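Local structure of cytolethal distending toxin protein B (1SR4) at residues N26-L31 with W71-R76; Q35-L40 with S238-Q243; S50-T55 with E67-N72; R78-Y83 with V101-A106. The protein is the DNase I-like subunit of a three-protein bacterial genotoxin and probably acts as the nuclease that damages the DNA of host cells. All blocks are in the same frame, centred on the assembly; numbering follows the deposited sequence.

Interaction 1: residues N26-L31 with W71-R76; sequences NVRQLL and WNLGTR
The indole of Trp71 meets helix residues Val27 and Arg28 by its six-membered ring, while one of its faces lies under Leu73 CD2 of its own segment, 3.4 Å above the plane and displaced toward the rim. At the ring edge, near its plane, Val27 CG1 comes to 3.9 Å from Trp71 CZ3. Arg28 approaches obliquely, its CG 3.8 Å from Trp71 CH2, and its guanidinium stands almost upright to the indole, the planes 83° apart. In the guanidinium plane sits a water that accepts from Arg28 NH2 at 2.9 Å and can donate to Gly74 O. Arg28 NH2 also lies 2.7 Å from Leu73 O, but the angle is too poor for a hydrogen bond; NH1 is hydrogen-bonded to Asn24 OD1. Leu31 CB lies 3.9 Å from Leu73 CD1, the side chains crossing at about a right angle, and Leu31 CD1 nears the Trp71 ring obliquely. Beyond Trp71 the chain leaves its strand through an Asx turn, Gly74 N donating to Asn72 OD1 at 2.8 Å. Helix 20-31 thus packs on the end of strand 67-72, with Val27 also touching Trp10 of strand 7-11 and Leu40 of strand 39-43, and Trp71 reaching Val82 and Ile84 of strand 81-87.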
loop_
_atom_site.group_PDB
_atom_site.type_symbol
_atom_site.label_atom_id
_atom_site.label_comp_id
_atom_site.label_asym_id
_atom_site.label_seq_id
_atom_site.Cartn_x
_atom_site.Cartn_y
_atom_site.Cartn_z
ATOM N N ASN B 26 -0.027 -1.369 -5.021
ATOM C CA ASN B 26 0.470 -0.902 -3.728
ATOM C C ASN B 26 1.792 -0.122 -3.660
ATOM O O ASN B 26 1.851 0.941 -3.025
ATOM C CB ASN B 26 0.528 -2.082 -2.762
ATOM C CG ASN B 26 -0.819 -2.759 -2.599
ATOM O OD1 ASN B 26 -0.978 -3.935 -2.918
ATOM N ND2 ASN B 26 -1.801 -2.014 -2.106
ATOM N N VAL B 27 2.858 -0.630 -4.275
ATOM C CA VAL B 27 4.116 0.109 -4.210
ATOM C C VAL B 27 3.947 1.531 -4.753
ATOM O O VAL B 27 4.459 2.466 -4.163
ATOM C CB VAL B 27 5.249 -0.606 -4.961
ATOM C CG1 VAL B 27 6.518 0.261 -4.957
ATOM C CG2 VAL B 27 5.553 -1.930 -4.277
ATOM N N ARG B 28 3.216 1.703 -5.854
ATOM C CA ARG B 28 3.006 3.045 -6.387
ATOM C C ARG B 28 2.314 3.942 -5.359
ATOM O O ARG B 28 2.680 5.094 -5.189
ATOM C CB ARG B 28 2.168 3.000 -7.670
ATOM C CG ARG B 28 2.798 2.184 -8.795
ATOM C CD ARG B 28 1.915 2.172 -10.043
ATOM N NE ARG B 28 1.976 3.455 -10.701
ATOM C CZ ARG B 28 2.607 3.680 -11.840
ATOM N NH1 ARG B 28 3.223 2.701 -12.477
ATOM N NH2 ARG B 28 2.659 4.906 -12.303
ATOM N N GLN B 29 1.314 3.418 -4.668
ATOM C CA GLN B 29 0.621 4.226 -3.671
ATOM C C GLN B 29 1.501 4.574 -2.463
ATOM O O GLN B 29 1.357 5.651 -1.875
ATOM C CB GLN B 29 -0.682 3.513 -3.236
ATOM C CG GLN B 29 -1.755 3.537 -4.343
ATOM C CD GLN B 29 -2.967 2.624 -4.091
ATOM O OE1 GLN B 29 -3.186 2.145 -2.975
ATOM N NE2 GLN B 29 -3.773 2.399 -5.147
ATOM N N LEU B 30 2.426 3.690 -2.095
ATOM C CA LEU B 30 3.294 3.965 -0.948
ATOM C C LEU B 30 4.269 5.112 -1.236
ATOM O O LEU B 30 4.743 5.795 -0.319
ATOM C CB LEU B 30 4.093 2.704 -0.557
ATOM C CG LEU B 30 3.255 1.475 -0.163
ATOM C CD1 LEU B 30 4.206 0.341 0.207
ATOM C CD2 LEU B 30 2.319 1.782 1.019
ATOM N N LEU B 31 4.572 5.312 -2.512
ATOM C CA LEU B 31 5.512 6.362 -2.914
ATOM C C LEU B 31 4.893 7.709 -3.316
ATOM O O LEU B 31 5.604 8.694 -3.455
ATOM C CB LEU B 31 6.358 5.849 -4.089
ATOM C CG LEU B 31 7.223 4.614 -3.816
ATOM C CD1 LEU B 31 7.601 3.928 -5.131
ATOM C CD2 LEU B 31 8.453 5.028 -3.035
ATOM N N TRP B 71 12.757 3.986 -12.430
ATOM C CA TRP B 71 11.391 3.596 -12.718
ATOM C C TRP B 71 10.560 4.863 -12.692
ATOM O O TRP B 71 10.638 5.632 -11.740
ATOM C CB TRP B 71 10.926 2.606 -11.648
ATOM C CG TRP B 71 9.506 2.157 -11.770
ATOM C CD1 TRP B 71 8.816 1.898 -12.914
ATOM C CD2 TRP B 71 8.623 1.845 -10.688
ATOM N NE1 TRP B 71 7.554 1.440 -12.619
ATOM C CE2 TRP B 71 7.410 1.396 -11.255
ATOM C CE3 TRP B 71 8.743 1.894 -9.293
ATOM C CZ2 TRP B 71 6.318 1.001 -10.475
ATOM C CZ3 TRP B 71 7.658 1.498 -8.513
ATOM C CH2 TRP B 71 6.460 1.058 -9.111
ATOM N N ASN B 72 9.785 5.080 -13.745
ATOM C CA ASN B 72 8.969 6.282 -13.855
ATOM C C ASN B 72 7.554 6.058 -13.343
ATOM O O ASN B 72 6.777 5.342 -13.964
ATOM C CB ASN B 72 8.934 6.750 -15.315
ATOM C CG ASN B 72 8.190 8.062 -15.489
ATOM O OD1 ASN B 72 7.783 8.693 -14.502
ATOM N ND2 ASN B 72 8.009 8.482 -16.743
ATOM N N LEU B 73 7.222 6.676 -12.214
ATOM C CA LEU B 73 5.890 6.539 -11.617
ATOM C C LEU B 73 4.888 7.461 -12.318
ATOM O O LEU B 73 3.680 7.391 -12.072
ATOM C CB LEU B 73 5.940 6.887 -10.122
ATOM C CG LEU B 73 6.887 6.066 -9.239
ATOM C CD1 LEU B 73 7.002 6.728 -7.865
ATOM C CD2 LEU B 73 6.373 4.636 -9.107
ATOM N N GLY B 74 5.399 8.348 -13.165
ATOM C CA GLY B 74 4.529 9.245 -13.892
ATOM C C GLY B 74 4.492 8.879 -15.366
ATOM O O GLY B 74 4.832 7.754 -15.750
ATOM N N THR B 75 4.072 9.833 -16.195
ATOM C CA THR B 75 3.979 9.640 -17.638
ATOM C C THR B 75 5.297 10.043 -18.320
ATOM O O THR B 75 6.198 10.575 -17.677
ATOM C CB THR B 75 2.837 10.517 -18.221
ATOM O OG1 THR B 75 3.146 11.903 -18.008
ATOM C CG2 THR B 75 1.503 10.203 -17.514
ATOM N N ARG B 76 5.419 9.777 -19.619
ATOM C CA ARG B 76 6.625 10.172 -20.333
ATOM C C ARG B 76 6.714 11.702 -20.331
ATOM O O ARG B 76 7.799 12.249 -20.170
ATOM C CB ARG B 76 6.605 9.653 -21.783
ATOM C CG ARG B 76 7.799 10.148 -22.638
ATOM C CD ARG B 76 7.861 9.442 -24.004
ATOM N NE ARG B 76 7.914 7.991 -23.831
ATOM C CZ ARG B 76 9.012 7.308 -23.525
ATOM N NH1 ARG B 76 10.169 7.937 -23.370
ATOM N NH2 ARG B 76 8.950 5.992 -23.351
HETATM O O HOH W 1 3.960 5.158 -14.856
#

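Interaction 2: residues Q35-L40 with S238-Q243; sequences QGADIL and SLMLNQ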
loop_
_atom_site.group_PDB
_atom_site.type_symbol
_atom_site.label_atom_id
_atom_site.label_comp_id
_atom_site.label_asym_id
_atom_site.label_seq_id
_atom_site.Cartn_x
_atom_site.Cartn_y
_atom_site.Cartn_z
ATOM N N GLN B 35 2.910 12.610 1.505
ATOM C CA GLN B 35 3.364 11.721 2.576
ATOM C C GLN B 35 3.990 10.412 2.078
ATOM O O GLN B 35 4.220 9.487 2.853
ATOM C CB GLN B 35 2.193 11.426 3.520
ATOM C CG GLN B 35 1.533 12.712 4.079
ATOM C CD GLN B 35 0.270 12.453 4.910
ATOM O OE1 GLN B 35 0.341 12.211 6.111
ATOM N NE2 GLN B 35 -0.886 12.500 4.262
ATOM N N GLY B 36 4.268 10.344 0.785
ATOM C CA GLY B 36 4.869 9.150 0.206
ATOM C C GLY B 36 6.258 8.912 0.761
ATOM O O GLY B 36 6.943 9.855 1.161
ATOM N N ALA B 37 6.705 7.660 0.775
ATOM C CA ALA B 37 8.029 7.379 1.319
ATOM C C ALA B 37 9.155 7.868 0.436
ATOM O O ALA B 37 9.071 7.816 -0.789
ATOM C CB ALA B 37 8.201 5.866 1.568
ATOM N N ASP B 38 10.216 8.339 1.078
ATOM C CA ASP B 38 11.429 8.765 0.382
ATOM C C ASP B 38 12.255 7.512 0.075
ATOM O O ASP B 38 13.022 7.463 -0.900
ATOM C CB ASP B 38 12.266 9.660 1.290
ATOM C CG ASP B 38 11.567 10.943 1.624
ATOM O OD1 ASP B 38 11.299 11.711 0.684
ATOM O OD2 ASP B 38 11.282 11.177 2.810
ATOM N N ILE B 39 12.095 6.518 0.944
ATOM C CA ILE B 39 12.809 5.257 0.840
ATOM C C ILE B 39 11.858 4.154 1.248
ATOM O O ILE B 39 11.272 4.203 2.321
ATOM C CB ILE B 39 14.038 5.229 1.792
ATOM C CG1 ILE B 39 15.032 6.327 1.383
ATOM C CG2 ILE B 39 14.696 3.846 1.746
ATOM C CD1 ILE B 39 16.105 6.595 2.388
ATOM N N LEU B 40 11.708 3.159 0.383
ATOM C CA LEU B 40 10.837 2.034 0.655
ATOM C C LEU B 40 11.601 0.717 0.524
ATOM O O LEU B 40 12.184 0.451 -0.524
ATOM C CB LEU B 40 9.690 2.026 -0.352
ATOM C CG LEU B 40 8.842 0.749 -0.407
ATOM C CD1 LEU B 40 8.029 0.608 0.881
ATOM C CD2 LEU B 40 7.915 0.817 -1.638
ATOM N N SER B 238 4.427 2.983 12.255
ATOM C CA SER B 238 2.976 2.950 12.125
ATOM C C SER B 238 2.606 2.184 10.865
ATOM O O SER B 238 3.365 2.211 9.898
ATOM C CB SER B 238 2.453 4.388 12.011
ATOM O OG SER B 238 1.057 4.421 11.808
ATOM N N LEU B 239 1.491 1.453 10.874
ATOM C CA LEU B 239 1.075 0.800 9.630
ATOM C C LEU B 239 0.882 2.017 8.716
ATOM O O LEU B 239 0.334 3.032 9.150
ATOM C CB LEU B 239 -0.255 0.049 9.812
ATOM C CG LEU B 239 -0.229 -1.103 10.830
ATOM C CD1 LEU B 239 -1.569 -1.824 10.855
ATOM C CD2 LEU B 239 0.899 -2.078 10.454
ATOM N N MET B 240 1.341 1.939 7.468
ATOM C CA MET B 240 1.226 3.081 6.548
ATOM C C MET B 240 -0.135 3.137 5.848
ATOM O O MET B 240 -0.223 3.221 4.621
ATOM C CB MET B 240 2.345 3.023 5.495
ATOM C CG MET B 240 2.497 4.318 4.691
ATOM S SD MET B 240 4.002 4.235 3.736
ATOM C CE MET B 240 4.479 5.954 3.650
ATOM N N LEU B 241 -1.193 3.138 6.643
ATOM C CA LEU B 241 -2.538 3.119 6.100
ATOM C C LEU B 241 -2.968 4.400 5.423
ATOM O O LEU B 241 -3.894 4.390 4.620
ATOM C CB LEU B 241 -3.526 2.739 7.202
ATOM C CG LEU B 241 -3.202 1.440 7.951
ATOM C CD1 LEU B 241 -4.199 1.258 9.087
ATOM C CD2 LEU B 241 -3.240 0.251 6.998
ATOM N N ASN B 242 -2.296 5.505 5.732
ATOM C CA ASN B 242 -2.646 6.783 5.117
ATOM C C ASN B 242 -2.322 6.822 3.613
ATOM O O ASN B 242 -2.776 7.713 2.894
ATOM C CB ASN B 242 -1.935 7.925 5.854
ATOM C CG ASN B 242 -0.442 7.739 5.923
ATOM O OD1 ASN B 242 0.052 6.697 6.354
ATOM N ND2 ASN B 242 0.291 8.758 5.505
ATOM N N GLN B 243 -1.563 5.837 3.141
ATOM C CA GLN B 243 -1.192 5.787 1.731
ATOM C C GLN B 243 -2.092 4.899 0.852
ATOM O O GLN B 243 -2.110 5.058 -0.376
ATOM C CB GLN B 243 0.252 5.308 1.594
ATOM C CG GLN B 243 1.313 6.299 2.063
ATOM C CD GLN B 243 1.222 7.652 1.367
ATOM O OE1 GLN B 243 0.681 8.605 1.921
ATOM N NE2 GLN B 243 1.751 7.738 0.145
#
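Gln35 and Asn242 face each other with their amide planes turned 56° apart, so the two groups neither stack nor lie flat together. Gln35 OE1 is 3.5 Å from Asn242 ND2, and Gln35 CD is only slightly farther from the same nitrogen; the separation fits van der Waals contact. Asn242 presents ND2 from a side chain whose CG sits between the backbone N and the carbonyl carbon (chi1 55°), which turns the amide toward Gln35. Gln243 comes in alongside with a bend at chi2 (-56°) that folds its amide back over the Gln35-Gly36 peptide. Its OE1 lies 3.6 Å from Gln35 CB, and its NE2 is 3.4 Å from Gly36 CA. The third side chain, Met240, is extended beyond CG and meets the loop end-on: CE rests 3.6 Å from Gln35 O and 4.3 Å from Ala37 CB. Met240 is the centre of an inverse gamma turn, where the chain leaves strand 235-239, an outermost strand of the eight-stranded sheet. The contact therefore joins that exit to the loop between helix 20-31 and strand 39-43, with Leu30 and Ala8 also touching Met240. Two of the amide nitrogens have partners elsewhere: Gln35 NE2 donates to Met101 O of the subunit A chain, and Gln243 NE2 to Ser32 O. Direct contact across the segments is accordingly van der Waals in character, amides and a thioether methyl against backbone and aliphatic atoms and one amide against another, while Gln35 NE2 is engaged by subunit A.

Interaction 3: residues S50-T55 with E67-N72; sequences SSAVRT and EEYTWN
Arg54 and Thr55 lie along Glu68 and Tyr69 in an antiparallel beta pairing at the edge of the eight-stranded sheet, where the short strand 53-54 is outermost and strand 67-72 is its neighbour. Val53 and Thr70 form the hydrogen-bonded pair, each backbone N donating to the other's O at 2.8 Å; Arg54 and Tyr69 are the non-hydrogen-bonded pair that follows. Arg54 buries the largest area of any residue here. With its CG anti to the backbone N and a bend at chi2 (74°), its chain crosses the Tyr69 ring at about a right angle and sets CD over one face, 3.9 Å from the centroid and 22° off the normal, a CH-pi contact. Farther out, the guanidinium has Glu67 CB over one face, and its NE makes a salt bridge to Glu67 OE2 at 3.5 Å, the guanidinium and carboxylate planes 60° apart. Arg54 NH1 donates to a lone pair of Glu68 O, in the carbonyl plane, at 3.1 Å. That same oxygen accepts the nearly straight Thr55 N bond at 3.0 Å, so two donors grip it. NH1 has a further acceptor in Arg57 O. Thr55 adds a side-chain bond to Glu68, whose other carboxylate oxygen, OE2, is held by Arg57, Tyr85 and Gln105; this crowd of donors probably favours the charged carboxylate. At the opposite end of the pairing, waters link Ser51 to Asn72. In the Thr55 bond, OG1 gives its proton to the anti lone pair of Glu68 OE1 across 2.7 Å.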
loop_
_atom_site.group_PDB
_atom_site.type_symbol
_atom_site.label_atom_id
_atom_site.label_comp_id
_atom_site.label_asym_id
_atom_site.label_seq_id
_atom_site.Cartn_x
_atom_site.Cartn_y
_atom_site.Cartn_z
ATOM N N SER B 50 7.939 -4.026 -15.065
ATOM C CA SER B 50 8.453 -4.218 -16.423
ATOM C C SER B 50 8.989 -2.925 -17.036
ATOM O O SER B 50 9.853 -2.974 -17.896
ATOM C CB SER B 50 7.370 -4.809 -17.339
ATOM O OG SER B 50 6.281 -3.911 -17.455
ATOM N N SER B 51 8.504 -1.768 -16.591
ATOM C CA SER B 51 9.001 -0.520 -17.168
ATOM C C SER B 51 10.291 0.004 -16.522
ATOM O O SER B 51 10.843 1.021 -16.966
ATOM C CB SER B 51 7.924 0.565 -17.114
ATOM O OG SER B 51 7.749 0.999 -15.789
ATOM N N ALA B 52 10.780 -0.665 -15.478
ATOM C CA ALA B 52 12.026 -0.227 -14.837
ATOM C C ALA B 52 13.199 -0.408 -15.800
ATOM O O ALA B 52 13.280 -1.401 -16.530
ATOM C CB ALA B 52 12.295 -1.014 -13.548
ATOM N N VAL B 53 14.122 0.541 -15.764
ATOM C CA VAL B 53 15.268 0.517 -16.653
ATOM C C VAL B 53 16.600 0.438 -15.918
ATOM O O VAL B 53 16.883 1.227 -15.026
ATOM C CB VAL B 53 15.258 1.775 -17.565
ATOM C CG1 VAL B 53 16.420 1.725 -18.557
ATOM C CG2 VAL B 53 13.913 1.857 -18.305
ATOM N N ARG B 54 17.405 -0.536 -16.314
ATOM C CA ARG B 54 18.725 -0.758 -15.738
ATOM C C ARG B 54 19.655 0.400 -16.099
ATOM O O ARG B 54 19.732 0.780 -17.261
ATOM C CB ARG B 54 19.303 -2.065 -16.290
ATOM C CG ARG B 54 20.696 -2.404 -15.787
ATOM C CD ARG B 54 20.711 -2.876 -14.343
ATOM N NE ARG B 54 22.046 -3.335 -13.963
ATOM C CZ ARG B 54 22.988 -2.574 -13.408
ATOM N NH1 ARG B 54 22.761 -1.285 -13.134
ATOM N NH2 ARG B 54 24.178 -3.104 -13.151
ATOM N N THR B 55 20.349 0.971 -15.121
ATOM C CA THR B 55 21.266 2.063 -15.439
ATOM C C THR B 55 22.617 1.445 -15.794
ATOM O O THR B 55 22.794 0.242 -15.683
ATOM C CB THR B 55 21.487 3.012 -14.255
ATOM O OG1 THR B 55 22.311 2.370 -13.274
ATOM C CG2 THR B 55 20.144 3.403 -13.627
ATOM N N GLU B 67 21.886 -4.264 -8.283
ATOM C CA GLU B 67 21.870 -3.442 -9.485
ATOM C C GLU B 67 21.006 -2.210 -9.293
ATOM O O GLU B 67 20.092 -2.203 -8.466
ATOM C CB GLU B 67 21.323 -4.254 -10.663
ATOM C CG GLU B 67 22.111 -5.502 -10.995
ATOM C CD GLU B 67 21.355 -6.410 -11.952
ATOM O OE1 GLU B 67 20.203 -6.788 -11.644
ATOM O OE2 GLU B 67 21.910 -6.748 -13.014
ATOM N N GLU B 68 21.294 -1.172 -10.064
ATOM C CA GLU B 68 20.530 0.067 -9.988
ATOM C C GLU B 68 19.607 0.214 -11.203
ATOM O O GLU B 68 20.022 -0.040 -12.338
ATOM C CB GLU B 68 21.480 1.257 -9.923
ATOM C CG GLU B 68 20.792 2.613 -9.791
ATOM C CD GLU B 68 21.778 3.759 -9.963
ATOM O OE1 GLU B 68 22.308 3.911 -11.076
ATOM O OE2 GLU B 68 22.038 4.502 -8.996
ATOM N N TYR B 69 18.359 0.617 -10.955
ATOM C CA TYR B 69 17.368 0.837 -12.008
ATOM C C TYR B 69 16.671 2.167 -11.741
ATOM O O TYR B 69 16.752 2.706 -10.637
ATOM C CB TYR B 69 16.269 -0.240 -11.972
ATOM C CG TYR B 69 16.696 -1.623 -12.389
ATOM C CD1 TYR B 69 16.326 -2.146 -13.634
ATOM C CD2 TYR B 69 17.467 -2.409 -11.543
ATOM C CE1 TYR B 69 16.724 -3.437 -14.017
ATOM C CE2 TYR B 69 17.868 -3.690 -11.911
ATOM C CZ TYR B 69 17.496 -4.199 -13.147
ATOM O OH TYR B 69 17.924 -5.456 -13.511
ATOM N N THR B 70 16.001 2.690 -12.765
ATOM C CA THR B 70 15.173 3.873 -12.597
ATOM C C THR B 70 13.780 3.390 -13.020
ATOM O O THR B 70 13.632 2.476 -13.851
ATOM C CB THR B 70 15.592 5.091 -13.474
ATOM O OG1 THR B 70 15.569 4.734 -14.859
ATOM C CG2 THR B 70 16.982 5.602 -13.064
ATOM N N TRP B 71 12.757 3.986 -12.430
ATOM C CA TRP B 71 11.391 3.596 -12.718
ATOM C C TRP B 71 10.560 4.863 -12.692
ATOM O O TRP B 71 10.638 5.632 -11.740
ATOM C CB TRP B 71 10.926 2.606 -11.648
ATOM C CG TRP B 71 9.506 2.157 -11.770
ATOM C CD1 TRP B 71 8.816 1.898 -12.914
ATOM C CD2 TRP B 71 8.623 1.845 -10.688
ATOM N NE1 TRP B 71 7.554 1.440 -12.619
ATOM C CE2 TRP B 71 7.410 1.396 -11.255
ATOM C CE3 TRP B 71 8.743 1.894 -9.293
ATOM C CZ2 TRP B 71 6.318 1.001 -10.475
ATOM C CZ3 TRP B 71 7.658 1.498 -8.513
ATOM C CH2 TRP B 71 6.460 1.058 -9.111
ATOM N N ASN B 72 9.785 5.080 -13.745
ATOM C CA ASN B 72 8.969 6.282 -13.855
ATOM C C ASN B 72 7.554 6.058 -13.343
ATOM O O ASN B 72 6.777 5.342 -13.964
ATOM C CB ASN B 72 8.934 6.750 -15.315
ATOM C CG ASN B 72 8.190 8.062 -15.489
ATOM O OD1 ASN B 72 7.783 8.693 -14.502
ATOM N ND2 ASN B 72 8.009 8.482 -16.743
HETATM O O HOH W 2 10.406 3.677 -16.016
HETATM O O HOH W 3 6.771 3.543 -16.123
#

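Interaction 4: residues R78-Y83 with V101-A106; sequences RPNMVY and VSRRQA
The beta hairpin of strands 81-87 and 98-102 has its open end here, where Tyr83 and Ser102 pair backbone to backbone. Tyr83 N donates to Ser102 O at 2.7 Å, and Ser102 N returns a bond to Tyr83 O at 2.9 Å. The Tyr83 ring lies with Ser102 O at its edge, in plane, and Gln105 CB over one face, 3.9 Å from the centroid and 26° off the normal, a CH-pi contact. The Gln105 amide lies roughly parallel to the ring, and its NE2 is bonded to Glu68 OE2 of strand 67-72. Both hairpin strands belong to the larger of two sheets of the DNase I-like fold; Val82 also bonds through its backbone to Trp71, and Arg103 to Asp38. On the buried side, Val82 CG2 packs 3.6 Å from Val101 CG1. The other branch, CG1, sits centrally over the Arg103 guanidinium, 3.6 Å above its plane. Bends at chi2 and chi3 carry the Arg103 chain across the start of strand 81-87, beyond the hairpin's open end, and bring NH2 to Asn80 OD1 at 2.6 Å, a bond lying in the guanidinium plane and almost straight at 176°. A water donates to both Met81 O and Arg103 O.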
loop_
_atom_site.group_PDB
_atom_site.type_symbol
_atom_site.label_atom_id
_atom_site.label_comp_id
_atom_site.label_asym_id
_atom_site.label_seq_id
_atom_site.Cartn_x
_atom_site.Cartn_y
_atom_site.Cartn_z
ATOM N N ARG B 78 5.310 13.750 -18.071
ATOM C CA ARG B 78 5.436 14.268 -16.713
ATOM C C ARG B 78 6.020 13.179 -15.830
ATOM O O ARG B 78 5.330 12.545 -15.025
ATOM C CB ARG B 78 4.085 14.772 -16.173
ATOM C CG ARG B 78 3.664 16.160 -16.735
ATOM C CD ARG B 78 4.639 17.287 -16.347
ATOM N NE ARG B 78 4.926 17.250 -14.917
ATOM C CZ ARG B 78 4.060 17.579 -13.965
ATOM N NH1 ARG B 78 4.417 17.483 -12.688
ATOM N NH2 ARG B 78 2.848 18.036 -14.286
ATOM N N PRO B 79 7.323 12.937 -15.987
ATOM C CA PRO B 79 8.009 11.916 -15.200
ATOM C C PRO B 79 8.042 12.202 -13.700
ATOM O O PRO B 79 7.978 13.361 -13.243
ATOM C CB PRO B 79 9.399 11.860 -15.841
ATOM C CG PRO B 79 9.584 13.239 -16.403
ATOM C CD PRO B 79 8.231 13.579 -16.954
ATOM N N ASN B 80 8.117 11.120 -12.942
ATOM C CA ASN B 80 8.156 11.164 -11.491
ATOM C C ASN B 80 9.032 9.954 -11.196
ATOM O O ASN B 80 8.540 8.851 -10.938
ATOM C CB ASN B 80 6.733 11.001 -10.945
ATOM C CG ASN B 80 6.688 10.935 -9.437
ATOM O OD1 ASN B 80 7.657 11.257 -8.748
ATOM N ND2 ASN B 80 5.548 10.530 -8.912
ATOM N N MET B 81 10.339 10.185 -11.240
ATOM C CA MET B 81 11.338 9.135 -11.101
ATOM C C MET B 81 11.820 8.708 -9.741
ATOM O O MET B 81 11.988 9.523 -8.846
ATOM C CB MET B 81 12.598 9.517 -11.885
ATOM C CG MET B 81 12.386 10.055 -13.283
ATOM S SD MET B 81 11.689 8.819 -14.362
ATOM C CE MET B 81 12.789 7.410 -14.059
ATOM N N VAL B 82 12.070 7.408 -9.610
ATOM C CA VAL B 82 12.665 6.859 -8.401
ATOM C C VAL B 82 13.734 5.874 -8.848
ATOM O O VAL B 82 13.693 5.361 -9.974
ATOM C CB VAL B 82 11.664 6.095 -7.491
ATOM C CG1 VAL B 82 10.666 7.089 -6.867
ATOM C CG2 VAL B 82 10.959 4.990 -8.275
ATOM N N TYR B 83 14.705 5.635 -7.976
ATOM C CA TYR B 83 15.748 4.667 -8.255
ATOM C C TYR B 83 15.329 3.384 -7.547
ATOM O O TYR B 83 14.635 3.434 -6.527
ATOM C CB TYR B 83 17.080 5.124 -7.649
ATOM C CG TYR B 83 17.731 6.273 -8.362
ATOM C CD1 TYR B 83 18.540 6.059 -9.485
ATOM C CD2 TYR B 83 17.543 7.581 -7.918
ATOM C CE1 TYR B 83 19.148 7.124 -10.141
ATOM C CE2 TYR B 83 18.145 8.660 -8.573
ATOM C CZ TYR B 83 18.939 8.428 -9.677
ATOM O OH TYR B 83 19.498 9.502 -10.335
ATOM N N VAL B 101 13.630 1.129 -2.954
ATOM C CA VAL B 101 13.226 2.200 -3.867
ATOM C C VAL B 101 13.572 3.495 -3.146
ATOM O O VAL B 101 13.210 3.673 -1.988
ATOM C CB VAL B 101 11.702 2.209 -4.143
ATOM C CG1 VAL B 101 11.368 3.341 -5.144
ATOM C CG2 VAL B 101 11.252 0.852 -4.681
ATOM N N SER B 102 14.254 4.396 -3.841
ATOM C CA SER B 102 14.659 5.659 -3.258
ATOM C C SER B 102 14.468 6.812 -4.240
ATOM O O SER B 102 14.732 6.675 -5.442
ATOM C CB SER B 102 16.141 5.567 -2.868
ATOM O OG SER B 102 16.572 6.743 -2.213
ATOM N N ARG B 103 14.024 7.954 -3.730
ATOM C CA ARG B 103 13.852 9.141 -4.569
ATOM C C ARG B 103 15.246 9.634 -4.953
ATOM O O ARG B 103 15.478 10.058 -6.081
ATOM C CB ARG B 103 13.157 10.280 -3.812
ATOM C CG ARG B 103 11.930 9.918 -3.016
ATOM C CD ARG B 103 10.705 9.644 -3.869
ATOM N NE ARG B 103 10.680 10.387 -5.122
ATOM C CZ ARG B 103 9.617 10.449 -5.922
ATOM N NH1 ARG B 103 8.494 9.833 -5.583
ATOM N NH2 ARG B 103 9.695 11.079 -7.090
ATOM N N ARG B 104 16.170 9.572 -3.998
ATOM C CA ARG B 104 17.524 10.039 -4.221
ATOM C C ARG B 104 18.505 8.921 -4.565
ATOM O O ARG B 104 18.389 7.804 -4.078
ATOM C CB ARG B 104 17.994 10.808 -2.987
ATOM C CG ARG B 104 17.232 12.105 -2.785
ATOM C CD ARG B 104 17.452 12.709 -1.404
ATOM N NE ARG B 104 18.821 13.168 -1.214
ATOM C CZ ARG B 104 19.272 13.713 -0.090
ATOM N NH1 ARG B 104 18.453 13.870 0.948
ATOM N NH2 ARG B 104 20.542 14.088 -0.004
ATOM N N GLN B 105 19.473 9.227 -5.417
ATOM C CA GLN B 105 20.454 8.221 -5.799
ATOM C C GLN B 105 21.339 7.809 -4.622
ATOM O O GLN B 105 21.695 8.643 -3.795
ATOM C CB GLN B 105 21.319 8.759 -6.924
ATOM C CG GLN B 105 22.256 7.726 -7.468
ATOM C CD GLN B 105 22.829 8.146 -8.783
ATOM O OE1 GLN B 105 23.281 9.285 -8.939
ATOM N NE2 GLN B 105 22.817 7.236 -9.750
ATOM N N ALA B 106 21.692 6.527 -4.534
ATOM C CA ALA B 106 22.558 6.076 -3.448
ATOM C C ALA B 106 24.008 6.514 -3.686
ATOM O O ALA B 106 24.495 6.494 -4.815
ATOM C CB ALA B 106 22.500 4.554 -3.324
HETATM O O HOH W 4 14.326 10.553 -8.557
#

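From the N terminus, helix 20-31 opens interaction 1, and the loop after it opens interaction 2 before interaction 1 has closed at residues 71-76; the two therefore cross along the chain. Interaction 3 joins residues 50-55 to 67-72 and ends on the same strand as interaction 1, sharing Trp71 and Asn72. Interaction 4 follows in series, joining 78-83 to 101-106 at the open end of the hairpin of strands 81-87 and 98-102. Interactions 3 and 4 are both nested in the long loop that interaction 2 closes at 238-243. Backbone bonds from Leu73 to Asn80 and from Leu40 to Val101 tie neighbouring contacts together, and all four meet the same eight-stranded sheet.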